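Local coordinates for protein VESB protease (Vibrio cholerae, PDB 4LK4) that probably cleaves peptide bonds in other proteins as a secreted serine endopeptidase of the trypsin-like S1 family, at residues N276-T281 with F333-G338; N246-D251 with K340-R345; S267-N272 with G308-V313. The protein carries 1 engineered substitution. All coordinates share one frame; numbering follows the deposited sequence.

Contact 1 (N276-T281 with F333-G338); sequences NALTYT and FSYAGG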
loop_
_atom_site.group_PDB
_atom_site.type_symbol
_atom_site.label_atom_id
_atom_site.label_comp_id
_atom_site.label_asym_id
_atom_site.label_seq_id
_atom_site.Cartn_x
_atom_site.Cartn_y
_atom_site.Cartn_z
ATOM N N ASN A 276 -19.064 6.802 -13.765
ATOM C CA ASN A 276 -19.209 6.367 -15.156
ATOM C C ASN A 276 -19.097 4.872 -15.334
ATOM O O ASN A 276 -18.357 4.208 -14.626
ATOM C CB ASN A 276 -18.177 7.048 -16.038
ATOM C CG ASN A 276 -18.593 8.446 -16.421
ATOM O OD1 ASN A 276 -19.717 8.664 -16.897
ATOM N ND2 ASN A 276 -17.702 9.406 -16.201
ATOM N N ALA A 277 -19.824 4.353 -16.309
ATOM C CA ALA A 277 -19.866 2.921 -16.549
ATOM C C ALA A 277 -18.524 2.363 -17.035
ATOM O O ALA A 277 -17.757 3.040 -17.716
ATOM C CB ALA A 277 -20.957 2.602 -17.562
ATOM N N LEU A 278 -18.285 1.102 -16.697
ATOM C CA LEU A 278 -17.089 0.366 -17.091
ATOM C C LEU A 278 -17.487 -0.687 -18.116
ATOM O O LEU A 278 -18.549 -1.287 -17.974
ATOM C CB LEU A 278 -16.537 -0.347 -15.871
ATOM C CG LEU A 278 -15.102 -0.069 -15.471
ATOM C CD1 LEU A 278 -14.950 1.386 -15.065
ATOM C CD2 LEU A 278 -14.739 -1.014 -14.343
ATOM N N THR A 279 -16.661 -0.923 -19.136
ATOM C CA THR A 279 -16.954 -1.992 -20.115
ATOM C C THR A 279 -15.790 -2.964 -20.191
ATOM O O THR A 279 -14.672 -2.579 -20.508
ATOM C CB THR A 279 -17.229 -1.446 -21.530
ATOM O OG1 THR A 279 -18.301 -0.501 -21.490
ATOM C CG2 THR A 279 -17.601 -2.579 -22.491
ATOM N N TYR A 280 -16.068 -4.225 -19.893
ATOM C CA TYR A 280 -15.069 -5.284 -19.961
ATOM C C TYR A 280 -14.652 -5.471 -21.408
ATOM O O TYR A 280 -15.470 -5.788 -22.245
ATOM C CB TYR A 280 -15.677 -6.571 -19.410
ATOM C CG TYR A 280 -14.779 -7.781 -19.316
ATOM C CD1 TYR A 280 -13.439 -7.687 -18.977
ATOM C CD2 TYR A 280 -15.311 -9.034 -19.490
ATOM C CE1 TYR A 280 -12.651 -8.825 -18.869
ATOM C CE2 TYR A 280 -14.546 -10.172 -19.370
ATOM C CZ TYR A 280 -13.216 -10.074 -19.060
ATOM O OH TYR A 280 -12.498 -11.257 -18.963
ATOM N N THR A 281 -13.367 -5.274 -21.674
ATOM C CA THR A 281 -12.834 -5.181 -23.040
ATOM C C THR A 281 -11.640 -6.098 -23.295
ATOM O O THR A 281 -11.270 -6.324 -24.442
ATOM C CB THR A 281 -12.333 -3.752 -23.309
ATOM O OG1 THR A 281 -13.226 -2.801 -22.724
ATOM C CG2 THR A 281 -12.232 -3.478 -24.764
ATOM N N PHE A 333 -10.685 -2.835 -18.626
ATOM C CA PHE A 333 -11.961 -2.173 -18.856
ATOM C C PHE A 333 -11.737 -0.850 -19.509
ATOM O O PHE A 333 -10.769 -0.178 -19.197
ATOM C CB PHE A 333 -12.697 -1.909 -17.567
ATOM C CG PHE A 333 -12.894 -3.124 -16.727
ATOM C CD1 PHE A 333 -11.903 -3.540 -15.849
ATOM C CD2 PHE A 333 -14.075 -3.842 -16.796
ATOM C CE1 PHE A 333 -12.086 -4.656 -15.057
ATOM C CE2 PHE A 333 -14.265 -4.962 -16.003
ATOM C CZ PHE A 333 -13.267 -5.365 -15.127
ATOM N N SER A 334 -12.632 -0.502 -20.428
ATOM C CA SER A 334 -12.644 0.792 -21.076
ATOM C C SER A 334 -13.623 1.646 -20.321
ATOM O O SER A 334 -14.623 1.130 -19.819
ATOM C CB SER A 334 -13.149 0.660 -22.506
ATOM O OG SER A 334 -12.422 -0.319 -23.176
ATOM N N TYR A 335 -13.368 2.944 -20.269
ATOM C CA TYR A 335 -14.354 3.861 -19.737
ATOM C C TYR A 335 -14.121 5.233 -20.348
ATOM O O TYR A 335 -13.075 5.461 -20.948
ATOM C CB TYR A 335 -14.300 3.883 -18.198
ATOM C CG TYR A 335 -13.143 4.645 -17.581
ATOM C CD1 TYR A 335 -11.814 4.277 -17.837
ATOM C CD2 TYR A 335 -13.374 5.724 -16.713
ATOM C CE1 TYR A 335 -10.750 4.968 -17.262
ATOM C CE2 TYR A 335 -12.316 6.420 -16.145
ATOM C CZ TYR A 335 -11.006 6.034 -16.411
ATOM O OH TYR A 335 -9.953 6.710 -15.833
ATOM N N ALA A 336 -15.094 6.135 -20.226
ATOM C CA ALA A 336 -14.932 7.513 -20.704
ATOM C C ALA A 336 -13.499 8.023 -20.501
ATOM O O ALA A 336 -12.846 8.490 -21.445
ATOM C CB ALA A 336 -15.913 8.441 -20.003
ATOM N N GLY A 337 -13.014 7.905 -19.271
ATOM C CA GLY A 337 -11.699 8.432 -18.905
ATOM C C GLY A 337 -10.480 7.795 -19.560
ATOM O O GLY A 337 -9.408 8.390 -19.551
ATOM N N GLY A 338 -10.635 6.604 -20.137
ATOM C CA GLY A 338 -9.521 5.882 -20.775
ATOM C C GLY A 338 -9.671 4.381 -20.563
ATOM O O GLY A 338 -10.500 3.722 -21.216
HETATM O O HOH W 1 -17.277 5.050 -19.245
#

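Contact 2 (N246-D251 with K340-R345); sequences NQLSYD and KRATSR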
loop_
_atom_site.group_PDB
_atom_site.type_symbol
_atom_site.label_atom_id
_atom_site.label_comp_id
_atom_site.label_asym_id
_atom_site.label_seq_id
_atom_site.Cartn_x
_atom_site.Cartn_y
_atom_site.Cartn_z
ATOM N N ASN A 246 -8.229 3.898 -8.196
ATOM C CA ASN A 246 -8.917 4.245 -9.431
ATOM C C ASN A 246 -10.398 3.833 -9.410
ATOM O O ASN A 246 -11.037 3.693 -10.455
ATOM C CB ASN A 246 -8.168 3.544 -10.564
ATOM C CG ASN A 246 -8.261 4.276 -11.885
ATOM O OD1 ASN A 246 -8.805 5.374 -11.978
ATOM N ND2 ASN A 246 -7.754 3.639 -12.935
ATOM N N GLN A 247 -10.945 3.610 -8.220
ATOM C CA GLN A 247 -12.386 3.307 -8.061
ATOM C C GLN A 247 -12.867 2.049 -8.791
ATOM O O GLN A 247 -14.046 1.916 -9.157
ATOM C CB GLN A 247 -13.238 4.520 -8.432
ATOM C CG GLN A 247 -12.844 5.783 -7.678
ATOM C CD GLN A 247 -13.644 6.980 -8.140
ATOM O OE1 GLN A 247 -14.610 7.376 -7.492
ATOM N NE2 GLN A 247 -13.262 7.549 -9.287
ATOM N N LEU A 248 -11.931 1.125 -8.977
ATOM C CA LEU A 248 -12.225 -0.235 -9.393
ATOM C C LEU A 248 -11.802 -1.093 -8.213
ATOM O O LEU A 248 -10.613 -1.266 -7.960
ATOM C CB LEU A 248 -11.422 -0.598 -10.649
ATOM C CG LEU A 248 -11.504 -2.045 -11.144
ATOM C CD1 LEU A 248 -12.963 -2.445 -11.309
ATOM C CD2 LEU A 248 -10.731 -2.260 -12.447
ATOM N N SER A 249 -12.783 -1.598 -7.480
ATOM C CA SER A 249 -12.527 -2.410 -6.304
ATOM C C SER A 249 -12.594 -3.900 -6.613
ATOM O O SER A 249 -13.598 -4.412 -7.132
ATOM C CB SER A 249 -13.532 -2.096 -5.213
ATOM O OG SER A 249 -13.322 -2.937 -4.102
ATOM N N TYR A 250 -11.548 -4.612 -6.234
ATOM C CA TYR A 250 -11.502 -6.030 -6.479
ATOM C C TYR A 250 -10.600 -6.845 -5.537
ATOM O O TYR A 250 -9.724 -6.311 -4.850
ATOM C CB TYR A 250 -11.049 -6.234 -7.907
ATOM C CG TYR A 250 -9.652 -5.759 -8.195
ATOM C CD1 TYR A 250 -9.380 -4.405 -8.417
ATOM C CD2 TYR A 250 -8.599 -6.656 -8.252
ATOM C CE1 TYR A 250 -8.088 -3.961 -8.692
ATOM C CE2 TYR A 250 -7.302 -6.227 -8.515
ATOM C CZ TYR A 250 -7.046 -4.874 -8.742
ATOM O OH TYR A 250 -5.759 -4.462 -9.052
ATOM N N ASP A 251 -10.829 -8.156 -5.550
ATOM C CA ASP A 251 -9.965 -9.125 -4.875
ATOM C C ASP A 251 -8.655 -9.237 -5.649
ATOM O O ASP A 251 -8.632 -9.684 -6.823
ATOM C CB ASP A 251 -10.644 -10.509 -4.809
ATOM C CG ASP A 251 -12.024 -10.460 -4.164
ATOM O OD1 ASP A 251 -12.100 -10.016 -3.007
ATOM O OD2 ASP A 251 -13.027 -10.865 -4.794
ATOM N N LYS A 340 -9.032 1.015 -17.354
ATOM C CA LYS A 340 -8.667 0.541 -16.021
ATOM C C LYS A 340 -8.285 -0.921 -16.085
ATOM O O LYS A 340 -8.861 -1.699 -16.875
ATOM C CB LYS A 340 -9.839 0.710 -15.072
ATOM C CG LYS A 340 -10.235 2.160 -14.921
ATOM C CD LYS A 340 -11.259 2.340 -13.828
ATOM C CE LYS A 340 -11.709 3.785 -13.780
ATOM N NZ LYS A 340 -12.669 3.992 -12.661
ATOM N N ARG A 341 -7.308 -1.295 -15.275
ATOM C CA ARG A 341 -6.807 -2.652 -15.252
ATOM C C ARG A 341 -6.815 -3.106 -13.820
ATOM O O ARG A 341 -6.326 -2.403 -12.948
ATOM C CB ARG A 341 -5.380 -2.718 -15.810
ATOM C CG ARG A 341 -5.281 -2.389 -17.302
ATOM C CD ARG A 341 -3.846 -2.355 -17.812
ATOM N NE ARG A 341 -3.757 -2.035 -19.240
ATOM C CZ ARG A 341 -3.603 -2.923 -20.227
ATOM N NH1 ARG A 341 -3.520 -4.228 -19.998
ATOM N NH2 ARG A 341 -3.537 -2.497 -21.473
ATOM N N ALA A 342 -7.380 -4.269 -13.575
ATOM C CA ALA A 342 -7.244 -4.942 -12.320
ATOM C C ALA A 342 -6.374 -6.157 -12.567
ATOM O O ALA A 342 -6.655 -6.974 -13.466
ATOM C CB ALA A 342 -8.595 -5.378 -11.807
ATOM N N THR A 343 -5.334 -6.286 -11.745
ATOM C CA THR A 343 -4.416 -7.417 -11.798
ATOM C C THR A 343 -4.582 -8.231 -10.517
ATOM O O THR A 343 -4.336 -7.739 -9.427
ATOM C CB THR A 343 -2.973 -6.909 -11.966
ATOM O OG1 THR A 343 -2.927 -6.035 -13.085
ATOM C CG2 THR A 343 -2.008 -8.000 -12.214
ATOM N N SER A 344 -5.033 -9.475 -10.667
ATOM C CA SER A 344 -5.233 -10.394 -9.544
ATOM C C SER A 344 -4.243 -11.539 -9.595
ATOM O O SER A 344 -3.544 -11.700 -10.580
ATOM C CB SER A 344 -6.633 -10.962 -9.583
ATOM O OG SER A 344 -7.591 -9.933 -9.467
ATOM N N ARG A 345 -4.192 -12.325 -8.523
ATOM C CA ARG A 345 -3.204 -13.379 -8.368
ATOM C C ARG A 345 -3.808 -14.547 -7.625
ATOM O O ARG A 345 -4.505 -14.374 -6.653
ATOM C CB ARG A 345 -2.009 -12.889 -7.579
ATOM C CG ARG A 345 -1.113 -14.007 -7.052
ATOM C CD ARG A 345 0.162 -13.481 -6.409
ATOM N NE ARG A 345 1.019 -12.895 -7.426
ATOM C CZ ARG A 345 2.063 -12.105 -7.188
ATOM N NH1 ARG A 345 2.423 -11.788 -5.929
ATOM N NH2 ARG A 345 2.753 -11.603 -8.216
HETATM O O HOH W 2 -2.927 -5.528 -8.715
#

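Contact 3 (S267-N272 with G308-V313); sequences SFTYTN and GESCSV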
loop_
_atom_site.group_PDB
_atom_site.type_symbol
_atom_site.label_atom_id
_atom_site.label_comp_id
_atom_site.label_asym_id
_atom_site.label_seq_id
_atom_site.Cartn_x
_atom_site.Cartn_y
_atom_site.Cartn_z
ATOM N N SER A 267 -13.083 -17.899 -6.713
ATOM C CA SER A 267 -13.753 -16.754 -7.302
ATOM C C SER A 267 -13.053 -15.392 -6.972
ATOM O O SER A 267 -12.444 -15.236 -5.911
ATOM C CB SER A 267 -15.200 -16.750 -6.806
ATOM O OG SER A 267 -15.932 -15.694 -7.396
ATOM N N PHE A 268 -13.143 -14.436 -7.898
ATOM C CA PHE A 268 -12.600 -13.081 -7.723
ATOM C C PHE A 268 -13.656 -12.062 -8.140
ATOM O O PHE A 268 -14.235 -12.195 -9.208
ATOM C CB PHE A 268 -11.382 -12.862 -8.608
ATOM C CG PHE A 268 -10.163 -13.585 -8.163
ATOM C CD1 PHE A 268 -10.001 -14.901 -8.441
ATOM C CD2 PHE A 268 -9.167 -12.928 -7.482
ATOM C CE1 PHE A 268 -8.862 -15.574 -8.055
ATOM C CE2 PHE A 268 -8.026 -13.594 -7.086
ATOM C CZ PHE A 268 -7.870 -14.921 -7.395
ATOM N N THR A 269 -13.892 -11.036 -7.329
ATOM C CA THR A 269 -14.935 -10.067 -7.652
ATOM C C THR A 269 -14.379 -8.686 -7.948
ATOM O O THR A 269 -13.451 -8.212 -7.282
ATOM C CB THR A 269 -15.995 -10.011 -6.554
ATOM O OG1 THR A 269 -16.557 -11.319 -6.416
ATOM C CG2 THR A 269 -17.106 -9.031 -6.899
ATOM N N TYR A 270 -14.967 -8.073 -8.976
ATOM C CA TYR A 270 -14.564 -6.791 -9.565
ATOM C C TYR A 270 -15.787 -5.878 -9.526
ATOM O O TYR A 270 -16.865 -6.260 -9.994
ATOM C CB TYR A 270 -14.065 -7.011 -11.006
ATOM C CG TYR A 270 -12.905 -7.977 -11.019
ATOM C CD1 TYR A 270 -13.121 -9.354 -11.092
ATOM C CD2 TYR A 270 -11.602 -7.524 -10.869
ATOM C CE1 TYR A 270 -12.066 -10.251 -11.036
ATOM C CE2 TYR A 270 -10.542 -8.411 -10.823
ATOM C CZ TYR A 270 -10.779 -9.775 -10.893
ATOM O OH TYR A 270 -9.727 -10.662 -10.815
ATOM N N THR A 271 -15.625 -4.692 -8.949
ATOM C CA THR A 271 -16.733 -3.779 -8.703
ATOM C C THR A 271 -16.384 -2.350 -9.118
ATOM O O THR A 271 -15.335 -1.819 -8.731
ATOM C CB THR A 271 -17.059 -3.762 -7.212
ATOM O OG1 THR A 271 -17.163 -5.106 -6.742
ATOM C CG2 THR A 271 -18.355 -3.027 -6.954
ATOM N N ASN A 272 -17.267 -1.722 -9.884
ATOM C CA ASN A 272 -17.069 -0.352 -10.323
ATOM C C ASN A 272 -17.621 0.633 -9.303
ATOM O O ASN A 272 -18.842 0.752 -9.164
ATOM C CB ASN A 272 -17.770 -0.124 -11.645
ATOM C CG ASN A 272 -17.642 1.295 -12.147
ATOM O OD1 ASN A 272 -16.633 1.958 -11.919
ATOM N ND2 ASN A 272 -18.662 1.761 -12.872
ATOM N N GLY A 308 -21.643 0.657 -8.867
ATOM C CA GLY A 308 -22.047 -0.285 -7.827
ATOM C C GLY A 308 -22.233 -1.715 -8.326
ATOM O O GLY A 308 -22.535 -2.616 -7.532
ATOM N N GLU A 309 -22.035 -1.936 -9.627
ATOM C CA GLU A 309 -22.193 -3.265 -10.196
ATOM C C GLU A 309 -20.896 -4.095 -10.122
ATOM O O GLU A 309 -19.791 -3.589 -10.282
ATOM C CB GLU A 309 -22.728 -3.193 -11.630
ATOM C CG GLU A 309 -24.248 -3.159 -11.747
ATOM C CD GLU A 309 -24.746 -3.578 -13.137
ATOM O OE1 GLU A 309 -25.701 -4.385 -13.222
ATOM O OE2 GLU A 309 -24.176 -3.114 -14.149
ATOM N N SER A 310 -21.083 -5.389 -9.868
ATOM C CA SER A 310 -20.012 -6.356 -9.690
ATOM C C SER A 310 -20.108 -7.434 -10.747
ATOM O O SER A 310 -21.189 -7.764 -11.215
ATOM C CB SER A 310 -20.166 -7.056 -8.340
ATOM O OG SER A 310 -19.749 -6.229 -7.284
ATOM N N CYS A 311 -18.965 -7.995 -11.097
ATOM C CA CYS A 311 -18.922 -9.223 -11.856
ATOM C C CYS A 311 -17.808 -10.037 -11.273
ATOM O O CYS A 311 -16.875 -9.498 -10.690
ATOM C CB CYS A 311 -18.686 -8.981 -13.353
ATOM S SG CYS A 311 -17.174 -8.088 -13.775
ATOM N N SER A 312 -17.920 -11.343 -11.423
ATOM C CA SER A 312 -16.991 -12.252 -10.812
ATOM C C SER A 312 -16.446 -13.183 -11.851
ATOM O O SER A 312 -17.076 -13.438 -12.881
ATOM C CB SER A 312 -17.676 -13.045 -9.703
ATOM O OG SER A 312 -18.250 -12.166 -8.746
ATOM N N VAL A 313 -15.268 -13.695 -11.557
ATOM C CA VAL A 313 -14.589 -14.634 -12.396
ATOM C C VAL A 313 -14.160 -15.763 -11.490
ATOM O O VAL A 313 -13.742 -15.523 -10.355
ATOM C CB VAL A 313 -13.357 -13.953 -12.993
ATOM C CG1 VAL A 313 -12.379 -14.978 -13.529
ATOM C CG2 VAL A 313 -13.777 -12.988 -14.091
#

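Contact 1 (N276-T281 with F333-G338)
Thr279 and Ser334 form the hydrogen-bonded pair of a short antiparallel beta contact at the surface of the Ig-like domain, where strand 278-283 meets the end of strand 324-335. Thr279 N donates to Ser334 O over 3.0 Å and Ser334 N donates back to Thr279 O over 2.9 Å, with N-H...O angles of 160° in both. Thr279 O also receives the hydroxyl of Thr281, whose OG1 lies 2.7 Å away and well above the carbonyl plane. With chi1 at -40°, OG1 lies beside the Thr281 backbone N, turned back to Thr279 O. Ser334 OG in turn donates to Thr281 OG1 at 2.6 Å, making a relay of hydroxyls that ends on a backbone oxygen.

Phe333 and Tyr280 share the other face, and Leu278 packs against Phe333. Leu278 CD2 lies over one face of the Phe333 ring, 4.0 Å from its centroid, a CH-pi contact that Leu248 of strand 248-258 helps to cover. The Tyr280 ring meets Phe333 obliquely, the planes at 41°, while its hydroxyl is bonded to Asn283 and Asp297. Past the paired residues a water 2.6 Å from both Ala277 O and Ala336 N takes the N-H of Ala336, the second residue of the type I turn Tyr335-Gly338. The chemistry is thus split: hydroxyls gather round Thr279 O on one side, Leu278 covers Phe333 on the other, and water joins the backbones where they separate.

Contact 2 (N246-D251 with K340-R345)
Chi1 of Tyr250 is 64°, which places CG between the backbone N and the carbonyl carbon and lays the ring against Ala342. The methyl CB of Ala342 sits above the ring centre, 3.4 Å from the Tyr250 centroid and only 8° off its normal, a close CH-pi contact directly over the face. Lys340 starts with CG opposite its carbonyl carbon and is fully extended thereafter. That straight chain carries NZ to Asn246 O, 2.8 Å away and nearly along the C=O axis, while Asn246 ND2 rests 3.5 Å from Lys340 CG. Asp274 gives the ammonium a second partner, through a salt bridge.

Strands 248-258 and 338-349 are parallel neighbours in one sheet of the Ig-like domain, probably a beta sandwich. Over residues 248-250 and 340-345 the segments run within 13° of parallel, but their axes stand 8.4 Å apart and side chains fill the gap. Leu248 CD2 joins Ala342 CB in that layer.

Polar groups border the ring. Thr343 N donates a long bond to Tyr250 OH at 3.3 Å, and a water 3.0 Å from Tyr250 OH donates to Thr343 O at 2.7 Å. Ser344 OG, which is also bonded to Tyr270 OH, donates in the carbonyl plane to Asp251 O at 2.9 Å.

Contact 3 (S267-N272 with G308-V313)
Phe268, Tyr270 and Asn272 hold segment 308-313 through a ladder of backbone hydrogen bonds, an antiparallel pairing of strands 262-272 and 310-319 in the Ig-like domain; the two short segments run at 155°. Reciprocal bonds link Phe268 with Val313 and Tyr270 with Cys311, for example Phe268 N to Val313 O at 2.8 Å and Tyr270 N to Cys311 O at 2.9 Å. Beyond them Asn272 N reaches Glu309 O over a longer 3.2 Å, and Gly308 N closes the ladder on Asn272 O at 2.8 Å.

Hydroxyl pairs mark the outer face. At the non-hydrogen-bonded positions Thr269 OG1 meets Ser312 OG at 3.0 Å and Thr271 OG1 meets Ser310 OG at 2.9 Å; either partner could donate. All four oxygens lie opposite their own carbonyl carbons, the same rotamer throughout, which sets the oxygens of each pair beside one another between the strands.

The other face carries Phe268, Tyr270, Cys311 and Val313, all buried. Phe268 makes an edge-to-face contact with Phe329, and the disulfide from Cys311 to Cys299 ties strand 310-319 to helix 298-302. With CG beside its backbone N (chi1 -58°), Tyr270 presents its ring edge to Cys311 O. CE1 of Tyr270 passes 4.4 Å from Val313 CB, and Tyr270 CB stands 4.3 Å from Cys311 SG.

How the contacts relate
All three contacts belong to the Ig-like domain, but they hold its strands together in different ways. Contacts 1 and 3 pair neighbouring antiparallel strands through their backbones, with hydroxyls on one face; contact 2 joins two parallel neighbours where their backbones are too far apart to pair, so side chains and side-chain-to-backbone bonds do the work. Contact 1 is the most superficial, with its water bridge and turn, whereas contacts 2 and 3 are partly buried. Contact 2 touches both others: Leu248 CD1 packs on Leu278 CD2 at 3.8 Å, and Asp251 OD2 reaches Thr269 N at 2.7 Å. Contacts 1 and 3 meet more lightly, through Asn272 beside Ala277 and Leu278. Only contact 3 includes a disulfide cysteine.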